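Local coordinates for protein putidaredoxin reductase (Pseudomonas putida, PDB 1Q1R) that probably passes electrons from NADH through its bound FAD to putidaredoxin, the ferredoxin that supplies cytochrome P450cam, at residues A[227-232]-A[237-242]; A[339-344]-A[385-390]; A[351-356]-A[362-367]. All blocks are in the same frame, centred on the assembly; numbering follows the deposited sequence.

Interaction 1 of 3, residues A[227-232]-A[237-242]; sequences TAVLCE and LPADLV
Val229 is the pivot of this contact: its CB packs against Leu237 CB at 4.3 Å, while its CG2 branch reaches Val242 and Ala239. CG2 sits beside the backbone N, with CG1 anti to that N (chi1 -176°), and this turn brings CG2 obliquely across the Val242 side chain, their CG2 atoms 3.7 Å apart. The methyl of Ala239 approaches the same branch, Val229 CG2 to Ala239 CB being 4.2 Å. Leu237 shares the Val229 face of the hairpin and sends CD1 to the sulfur of Cys231, 3.9 Å from SG. On the reverse face Ala228 CB lies 4.0 Å from Pro238 CA, a close antiparallel non-hydrogen-bonded pair. The backbones are tied by two bonds between Val229 and Leu237: Val229 N to Leu237 O at 2.7 Å, and Leu237 N to Val229 O at 2.8 Å, the latter in the carbonyl plane. A third, Ala239 N to Thr227 O at 3.0 Å, has its donor lifted 57° out of the Thr227 carbonyl plane. Thr227 and Ala228 together face Glu218 of strand 214-219, a classic beta bulge. Val153, on strand 151-155, touches both Val229 and Ala239. Chemically, the contact combines a short run of backbone bonds with a layer of hydrocarbon and one thiol, so side-chain packing joins the hairpin to the parallel sheet that holds strands 151-155 and 241-244.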
loop_
_atom_site.group_PDB
_atom_site.type_symbol
_atom_site.label_atom_id
_atom_site.label_comp_id
_atom_site.label_asym_id
_atom_site.label_seq_id
_atom_site.Cartn_x
_atom_site.Cartn_y
_atom_site.Cartn_z
ATOM N N THR A 227 2.577 -25.873 13.846
ATOM C CA THR A 227 2.187 -27.104 13.180
ATOM C C THR A 227 0.712 -27.058 12.811
ATOM O O THR A 227 0.245 -27.863 12.007
ATOM C CB THR A 227 2.434 -28.347 14.069
ATOM O OG1 THR A 227 1.774 -28.173 15.327
ATOM C CG2 THR A 227 3.926 -28.548 14.300
ATOM N N ALA A 228 -0.030 -26.120 13.398
ATOM C CA ALA A 228 -1.450 -26.009 13.089
ATOM C C ALA A 228 -2.083 -24.703 13.558
ATOM O O ALA A 228 -1.653 -24.100 14.539
ATOM C CB ALA A 228 -2.209 -27.199 13.685
ATOM N N VAL A 229 -3.110 -24.273 12.834
ATOM C CA VAL A 229 -3.836 -23.048 13.160
ATOM C C VAL A 229 -5.218 -23.493 13.643
ATOM O O VAL A 229 -5.880 -24.289 12.978
ATOM C CB VAL A 229 -4.006 -22.147 11.908
ATOM C CG1 VAL A 229 -4.682 -20.833 12.292
ATOM C CG2 VAL A 229 -2.647 -21.884 11.265
ATOM N N LEU A 230 -5.647 -22.998 14.799
ATOM C CA LEU A 230 -6.955 -23.378 15.326
ATOM C C LEU A 230 -7.956 -22.247 15.169
ATOM O O LEU A 230 -7.650 -21.093 15.458
ATOM C CB LEU A 230 -6.871 -23.756 16.814
ATOM C CG LEU A 230 -5.935 -24.870 17.295
ATOM C CD1 LEU A 230 -5.724 -25.914 16.206
ATOM C CD2 LEU A 230 -4.610 -24.257 17.686
ATOM N N CYS A 231 -9.153 -22.582 14.714
ATOM C CA CYS A 231 -10.198 -21.584 14.537
ATOM C C CYS A 231 -11.138 -21.596 15.728
ATOM O O CYS A 231 -11.304 -22.619 16.389
ATOM C CB CYS A 231 -10.985 -21.865 13.263
ATOM S SG CYS A 231 -9.952 -21.901 11.793
ATOM N N GLU A 232 -11.758 -20.451 15.987
ATOM C CA GLU A 232 -12.688 -20.296 17.096
ATOM C C GLU A 232 -13.794 -21.356 17.097
ATOM O O GLU A 232 -14.265 -21.769 18.157
ATOM C CB GLU A 232 -13.298 -18.892 17.051
ATOM C CG GLU A 232 -14.265 -18.580 18.176
ATOM C CD GLU A 232 -13.685 -18.867 19.548
ATOM O OE1 GLU A 232 -12.516 -18.500 19.796
ATOM O OE2 GLU A 232 -14.408 -19.452 20.384
ATOM N N LEU A 237 -6.473 -26.496 11.442
ATOM C CA LEU A 237 -5.880 -26.416 10.116
ATOM C C LEU A 237 -4.385 -26.693 10.233
ATOM O O LEU A 237 -3.634 -25.855 10.726
ATOM C CB LEU A 237 -6.104 -25.021 9.520
ATOM C CG LEU A 237 -7.559 -24.605 9.279
ATOM C CD1 LEU A 237 -7.615 -23.125 8.949
ATOM C CD2 LEU A 237 -8.153 -25.435 8.153
ATOM N N PRO A 238 -3.936 -27.881 9.795
ATOM C CA PRO A 238 -2.509 -28.207 9.875
ATOM C C PRO A 238 -1.759 -27.255 8.950
ATOM O O PRO A 238 -2.225 -26.969 7.850
ATOM C CB PRO A 238 -2.463 -29.653 9.396
ATOM C CG PRO A 238 -3.576 -29.697 8.381
ATOM C CD PRO A 238 -4.682 -28.936 9.085
ATOM N N ALA A 239 -0.610 -26.756 9.393
ATOM C CA ALA A 239 0.142 -25.817 8.571
ATOM C C ALA A 239 1.649 -25.987 8.651
ATOM O O ALA A 239 2.199 -26.256 9.717
ATOM C CB ALA A 239 -0.225 -24.391 8.958
ATOM N N ASP A 240 2.308 -25.828 7.509
ATOM C CA ASP A 240 3.763 -25.902 7.446
ATOM C C ASP A 240 4.271 -24.465 7.420
ATOM O O ASP A 240 5.427 -24.190 7.741
ATOM C CB ASP A 240 4.215 -26.622 6.173
ATOM C CG ASP A 240 3.809 -28.075 6.156
ATOM O OD1 ASP A 240 4.190 -28.799 7.095
ATOM O OD2 ASP A 240 3.110 -28.493 5.206
ATOM N N LEU A 241 3.383 -23.548 7.042
ATOM C CA LEU A 241 3.724 -22.134 6.948
ATOM C C LEU A 241 2.496 -21.277 7.229
ATOM O O LEU A 241 1.391 -21.609 6.804
ATOM C CB LEU A 241 4.246 -21.827 5.540
ATOM C CG LEU A 241 4.719 -20.410 5.212
ATOM C CD1 LEU A 241 5.938 -20.057 6.063
ATOM C CD2 LEU A 241 5.066 -20.333 3.722
ATOM N N VAL A 242 2.696 -20.178 7.947
ATOM C CA VAL A 242 1.605 -19.265 8.268
ATOM C C VAL A 242 2.049 -17.851 7.947
ATOM O O VAL A 242 3.092 -17.395 8.413
ATOM C CB VAL A 242 1.203 -19.323 9.767
ATOM C CG1 VAL A 242 0.115 -18.286 10.053
ATOM C CG2 VAL A 242 0.699 -20.719 10.124
#

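Interaction 2 of 3, residues A[339-344]-A[385-390]; sequences KMVGLS and QSKQII
Val341 reaches from strand 336-342 to helix 380-391, and its short side chain carries the whole set of close contacts. From CB, which points toward the helix, the two methyls part. CG1 takes the position between the backbone N and the carbonyl carbon (chi1 57°) and ends against Ser386 CB at 4.0 Å. CG2, anti to the backbone N, goes to the next helix residue, lying 3.9 Å from Lys387 CG and 4.0 Å from Lys387 CA, so that it rests on the root of the lysine. The same methyl has a looser neighbour one turn on, Ile390 CG1 at 4.4 Å. Thus Val341 fits among three helix residues, with strand and helix running nearly parallel, 12° apart, and their axes 8.3 Å from each other. Trp328 and Val374, from the flanking strands, also touch Val341. Beyond CG the lysine chain is extended and leaves the valine behind; its ammonium makes a cation-pi contact with Trp328, while Lys387 NZ and Lys339 NZ stand 5.7 Å apart. The hydroxyl of Ser386 is turned back to Glu382 O within the helix, so it presents its CB to the valine. No hydrogen bond crosses between the two segments, where the contact is hydrocarbon only, and the aromatic ring probably eases the closeness of the two like charges.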
loop_
_atom_site.group_PDB
_atom_site.type_symbol
_atom_site.label_atom_id
_atom_site.label_comp_id
_atom_site.label_asym_id
_atom_site.label_seq_id
_atom_site.Cartn_x
_atom_site.Cartn_y
_atom_site.Cartn_z
ATOM N N LYS A 339 -6.728 -3.053 -11.597
ATOM C CA LYS A 339 -6.405 -1.648 -11.377
ATOM C C LYS A 339 -7.616 -0.933 -10.797
ATOM O O LYS A 339 -8.715 -0.987 -11.352
ATOM C CB LYS A 339 -5.960 -0.990 -12.685
ATOM C CG LYS A 339 -4.806 -1.722 -13.356
ATOM C CD LYS A 339 -4.232 -0.944 -14.529
ATOM C CE LYS A 339 -3.407 0.246 -14.059
ATOM N NZ LYS A 339 -2.796 0.993 -15.205
ATOM N N MET A 340 -7.404 -0.266 -9.670
ATOM C CA MET A 340 -8.471 0.436 -8.979
ATOM C C MET A 340 -8.207 1.937 -8.912
ATOM O O MET A 340 -7.092 2.364 -8.609
ATOM C CB MET A 340 -8.606 -0.116 -7.554
ATOM C CG MET A 340 -8.891 -1.625 -7.441
ATOM S SD MET A 340 -7.623 -2.784 -8.077
ATOM C CE MET A 340 -8.626 -3.745 -9.254
ATOM N N VAL A 341 -9.231 2.736 -9.202
ATOM C CA VAL A 341 -9.106 4.190 -9.134
ATOM C C VAL A 341 -10.226 4.778 -8.280
ATOM O O VAL A 341 -11.376 4.347 -8.364
ATOM C CB VAL A 341 -9.143 4.847 -10.538
ATOM C CG1 VAL A 341 -10.419 4.465 -11.270
ATOM C CG2 VAL A 341 -9.045 6.358 -10.400
ATOM N N GLY A 342 -9.874 5.755 -7.448
ATOM C CA GLY A 342 -10.850 6.395 -6.587
ATOM C C GLY A 342 -11.087 5.658 -5.287
ATOM O O GLY A 342 -10.508 4.594 -5.045
ATOM N N LEU A 343 -11.946 6.230 -4.447
ATOM C CA LEU A 343 -12.292 5.648 -3.158
ATOM C C LEU A 343 -13.780 5.324 -3.174
ATOM O O LEU A 343 -14.612 6.207 -3.374
ATOM C CB LEU A 343 -11.971 6.639 -2.035
ATOM C CG LEU A 343 -10.518 7.131 -2.048
ATOM C CD1 LEU A 343 -10.302 8.166 -0.955
ATOM C CD2 LEU A 343 -9.578 5.942 -1.865
ATOM N N SER A 344 -14.104 4.054 -2.960
ATOM C CA SER A 344 -15.484 3.572 -2.981
ATOM C C SER A 344 -16.343 3.913 -1.764
ATOM O O SER A 344 -17.572 3.802 -1.811
ATOM C CB SER A 344 -15.482 2.056 -3.170
ATOM O OG SER A 344 -14.743 1.422 -2.138
ATOM N N GLN A 385 -9.447 5.863 -18.739
ATOM C CA GLN A 385 -10.592 6.726 -19.001
ATOM C C GLN A 385 -11.336 7.040 -17.708
ATOM O O GLN A 385 -11.842 8.148 -17.532
ATOM C CB GLN A 385 -11.538 6.064 -20.008
ATOM C CG GLN A 385 -10.895 5.817 -21.361
ATOM C CD GLN A 385 -11.788 5.036 -22.306
ATOM O OE1 GLN A 385 -12.298 3.972 -21.956
ATOM N NE2 GLN A 385 -11.971 5.557 -23.516
ATOM N N SER A 386 -11.391 6.069 -16.801
ATOM C CA SER A 386 -12.081 6.260 -15.530
ATOM C C SER A 386 -11.370 7.264 -14.626
ATOM O O SER A 386 -12.016 7.953 -13.836
ATOM C CB SER A 386 -12.245 4.923 -14.801
ATOM O OG SER A 386 -13.112 4.057 -15.519
ATOM N N LYS A 387 -10.046 7.342 -14.733
ATOM C CA LYS A 387 -9.282 8.296 -13.928
ATOM C C LYS A 387 -9.772 9.696 -14.253
ATOM O O LYS A 387 -9.963 10.529 -13.370
ATOM C CB LYS A 387 -7.790 8.234 -14.262
ATOM C CG LYS A 387 -7.021 7.071 -13.683
ATOM C CD LYS A 387 -5.553 7.243 -14.054
ATOM C CE LYS A 387 -4.651 6.273 -13.327
ATOM N NZ LYS A 387 -3.231 6.481 -13.735
ATOM N N GLN A 388 -9.961 9.942 -15.543
ATOM C CA GLN A 388 -10.427 11.232 -16.031
ATOM C C GLN A 388 -11.812 11.559 -15.470
ATOM O O GLN A 388 -12.071 12.685 -15.048
ATOM C CB GLN A 388 -10.460 11.204 -17.561
ATOM C CG GLN A 388 -10.862 12.507 -18.220
ATOM C CD GLN A 388 -10.914 12.397 -19.736
ATOM O OE1 GLN A 388 -11.149 13.386 -20.436
ATOM N NE2 GLN A 388 -10.698 11.187 -20.252
ATOM N N ILE A 389 -12.700 10.570 -15.469
ATOM C CA ILE A 389 -14.058 10.756 -14.958
ATOM C C ILE A 389 -14.052 11.172 -13.484
ATOM O O ILE A 389 -14.801 12.066 -13.079
ATOM C CB ILE A 389 -14.892 9.453 -15.119
ATOM C CG1 ILE A 389 -15.128 9.169 -16.602
ATOM C CG2 ILE A 389 -16.225 9.577 -14.385
ATOM C CD1 ILE A 389 -15.655 7.774 -16.894
ATOM N N ILE A 390 -13.203 10.526 -12.690
ATOM C CA ILE A 390 -13.109 10.820 -11.263
ATOM C C ILE A 390 -12.396 12.139 -10.992
ATOM O O ILE A 390 -12.913 13.000 -10.282
ATOM C CB ILE A 390 -12.343 9.701 -10.502
ATOM C CG1 ILE A 390 -12.997 8.345 -10.756
ATOM C CG2 ILE A 390 -12.314 10.006 -9.009
ATOM C CD1 ILE A 390 -14.445 8.280 -10.349
#

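Interaction 3 of 3, residues A[351-356]-A[362-367]; sequences IVRGSL and SVFYLQ
This is an antiparallel beta-hairpin contact at the edge of the five-stranded sheet of the C-terminal domain, where strand 349-353 forms the outermost strand against 360-367. Four backbone bonds pair Ile351 with Phe364 and Arg353 with Ser362; of these, Phe364 N to Ile351 O is 2.9 Å and almost straight, and Arg353 N meets Ser362 O at 2.8 Å, nearly along the C=O axis. Val352 and Val363 form the non-hydrogen-bonded pair between them and point to the other face, where Val363 touches Val193 of helix 191-204.

Phe364 occupies the middle of the face shared with Ile351 and Arg353. Its ring receives both neighbours at the edge and in plane: CD1 lies 3.6 Å from Ile351 O, and CE1 is 3.8 Å from Arg353 CB. Arg353 runs alongside the phenylalanine in the same direction, its CG anti to the backbone N (chi1 -178°) and the chain extended to NE. The guanidinium is therefore carried past the ring, the two planes 86° apart, to a salt bridge from NE to Glu382, while NH1 and NH2 bond to the carbonyl oxygens of Leu401 and Val406. Glu382 also accepts a bond from Ser362 OG, so one carboxylate serves both strands and fastens the buried arginine. Farther along, Ile351 crosses Leu366, with CG1 of Ile351 4.1 Å from Leu366 CD1. Replacing Phe364 by an alanine would probably leave a gap beside Arg353 CB and CD and beside Val374 and Leu401, which the phenylalanine side chain touches.

The alternation of hydrogen-bonded and non-hydrogen-bonded pairs is that of a regular antiparallel hairpin, here with 349-353 outermost in the C-terminal sheet of a reductase of the glutathione reductase fold.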
loop_
_atom_site.group_PDB
_atom_site.type_symbol
_atom_site.label_atom_id
_atom_site.label_comp_id
_atom_site.label_asym_id
_atom_site.label_seq_id
_atom_site.Cartn_x
_atom_site.Cartn_y
_atom_site.Cartn_z
ATOM N N ILE A 351 -22.424 -0.370 -10.754
ATOM C CA ILE A 351 -22.860 -0.689 -12.101
ATOM C C ILE A 351 -21.724 -1.493 -12.709
ATOM O O ILE A 351 -20.584 -1.028 -12.769
ATOM C CB ILE A 351 -23.111 0.587 -12.939
ATOM C CG1 ILE A 351 -24.261 1.391 -12.323
ATOM C CG2 ILE A 351 -23.430 0.207 -14.381
ATOM C CD1 ILE A 351 -24.599 2.660 -13.065
ATOM N N VAL A 352 -22.032 -2.710 -13.131
ATOM C CA VAL A 352 -21.029 -3.575 -13.721
ATOM C C VAL A 352 -21.061 -3.457 -15.236
ATOM O O VAL A 352 -22.112 -3.597 -15.858
ATOM C CB VAL A 352 -21.267 -5.049 -13.329
ATOM C CG1 VAL A 352 -20.198 -5.938 -13.956
ATOM C CG2 VAL A 352 -21.275 -5.183 -11.812
ATOM N N ARG A 353 -19.901 -3.184 -15.821
ATOM C CA ARG A 353 -19.776 -3.062 -17.262
ATOM C C ARG A 353 -19.001 -4.292 -17.715
ATOM O O ARG A 353 -17.783 -4.369 -17.547
ATOM C CB ARG A 353 -19.016 -1.779 -17.616
ATOM C CG ARG A 353 -18.869 -1.530 -19.110
ATOM C CD ARG A 353 -17.991 -0.310 -19.367
ATOM N NE ARG A 353 -17.779 -0.083 -20.791
ATOM C CZ ARG A 353 -18.638 0.547 -21.589
ATOM N NH1 ARG A 353 -19.776 1.026 -21.101
ATOM N NH2 ARG A 353 -18.360 0.693 -22.877
ATOM N N GLY A 354 -19.720 -5.253 -18.280
ATOM C CA GLY A 354 -19.108 -6.494 -18.719
ATOM C C GLY A 354 -19.627 -7.601 -17.820
ATOM O O GLY A 354 -20.421 -7.338 -16.921
ATOM N N SER A 355 -19.189 -8.833 -18.041
ATOM C CA SER A 355 -19.658 -9.945 -17.223
ATOM C C SER A 355 -18.693 -10.313 -16.097
ATOM O O SER A 355 -17.480 -10.380 -16.302
ATOM C CB SER A 355 -19.901 -11.176 -18.100
ATOM O OG SER A 355 -20.281 -12.289 -17.308
ATOM N N LEU A 356 -19.251 -10.547 -14.912
ATOM C CA LEU A 356 -18.472 -10.925 -13.735
ATOM C C LEU A 356 -18.066 -12.398 -13.802
ATOM O O LEU A 356 -17.368 -12.895 -12.918
ATOM C CB LEU A 356 -19.287 -10.686 -12.459
ATOM C CG LEU A 356 -19.637 -9.243 -12.091
ATOM C CD1 LEU A 356 -20.628 -9.237 -10.936
ATOM C CD2 LEU A 356 -18.374 -8.481 -11.725
ATOM N N SER A 362 -15.466 -3.841 -15.707
ATOM C CA SER A 362 -15.206 -2.654 -14.911
ATOM C C SER A 362 -16.405 -2.487 -13.988
ATOM O O SER A 362 -17.544 -2.730 -14.392
ATOM C CB SER A 362 -15.058 -1.423 -15.801
ATOM O OG SER A 362 -13.931 -1.547 -16.651
ATOM N N VAL A 363 -16.148 -2.087 -12.751
ATOM C CA VAL A 363 -17.218 -1.895 -11.787
ATOM C C VAL A 363 -17.205 -0.445 -11.336
ATOM O O VAL A 363 -16.211 0.040 -10.775
ATOM C CB VAL A 363 -17.043 -2.822 -10.555
ATOM C CG1 VAL A 363 -18.235 -2.683 -9.617
ATOM C CG2 VAL A 363 -16.904 -4.269 -11.010
ATOM N N PHE A 364 -18.306 0.251 -11.598
ATOM C CA PHE A 364 -18.417 1.654 -11.224
ATOM C C PHE A 364 -19.137 1.811 -9.893
ATOM O O PHE A 364 -20.229 1.285 -9.706
ATOM C CB PHE A 364 -19.164 2.439 -12.315
ATOM C CG PHE A 364 -18.465 2.445 -13.649
ATOM C CD1 PHE A 364 -18.567 1.356 -14.510
ATOM C CD2 PHE A 364 -17.675 3.529 -14.028
ATOM C CE1 PHE A 364 -17.889 1.343 -15.728
ATOM C CE2 PHE A 364 -16.993 3.525 -15.243
ATOM C CZ PHE A 364 -17.098 2.431 -16.093
ATOM N N TYR A 365 -18.514 2.529 -8.967
ATOM C CA TYR A 365 -19.108 2.773 -7.656
ATOM C C TYR A 365 -19.696 4.178 -7.657
ATOM O O TYR A 365 -18.973 5.158 -7.844
ATOM C CB TYR A 365 -18.051 2.654 -6.554
ATOM C CG TYR A 365 -17.496 1.256 -6.398
ATOM C CD1 TYR A 365 -16.640 0.712 -7.356
ATOM C CD2 TYR A 365 -17.850 0.467 -5.306
ATOM C CE1 TYR A 365 -16.152 -0.586 -7.232
ATOM C CE2 TYR A 365 -17.367 -0.831 -5.170
ATOM C CZ TYR A 365 -16.522 -1.351 -6.134
ATOM O OH TYR A 365 -16.053 -2.638 -6.002
ATOM N N LEU A 366 -21.007 4.272 -7.453
ATOM C CA LEU A 366 -21.676 5.566 -7.455
ATOM C C LEU A 366 -22.410 5.908 -6.166
ATOM O O LEU A 366 -22.859 5.034 -5.426
ATOM C CB LEU A 366 -22.685 5.648 -8.613
ATOM C CG LEU A 366 -22.202 5.516 -10.060
ATOM C CD1 LEU A 366 -21.843 4.069 -10.359
ATOM C CD2 LEU A 366 -23.298 5.993 -11.005
ATOM N N GLN A 367 -22.510 7.208 -5.914
ATOM C CA GLN A 367 -23.233 7.741 -4.771
ATOM C C GLN A 367 -24.185 8.690 -5.480
ATOM O O GLN A 367 -23.855 9.848 -5.733
ATOM C CB GLN A 367 -22.307 8.522 -3.843
ATOM C CG GLN A 367 -22.984 8.950 -2.556
ATOM C CD GLN A 367 -22.076 9.762 -1.655
ATOM O OE1 GLN A 367 -22.403 10.015 -0.495
ATOM N NE2 GLN A 367 -20.934 10.183 -2.184
#

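In the fold
Interactions 2 and 3 are neighbours in the C-terminal domain, their centres 12 Å apart. Both reach the same antiparallel sheet, with 385-390 a helix packed on it, and they touch directly: Ser344 CB meets Tyr365 CD2 at 3.6 Å, and Ser386 OG lies 3.9 Å from Phe364 CE2. Glu382 belongs to the same helix as 385-390 and so links it to the hairpin of interaction 3. Interaction 1 stands apart, its centre 39 Å from that of interaction 2 and 37 Å from that of interaction 3, where its hairpin runs on into strand 241-244 of the parallel sheet whose GxGxxG pattern is consistent with a dinucleotide-binding domain, probably for NADH. The Lys387 side chain of interaction 2 is about 11 Å from the bound FAD, too far for direct contact.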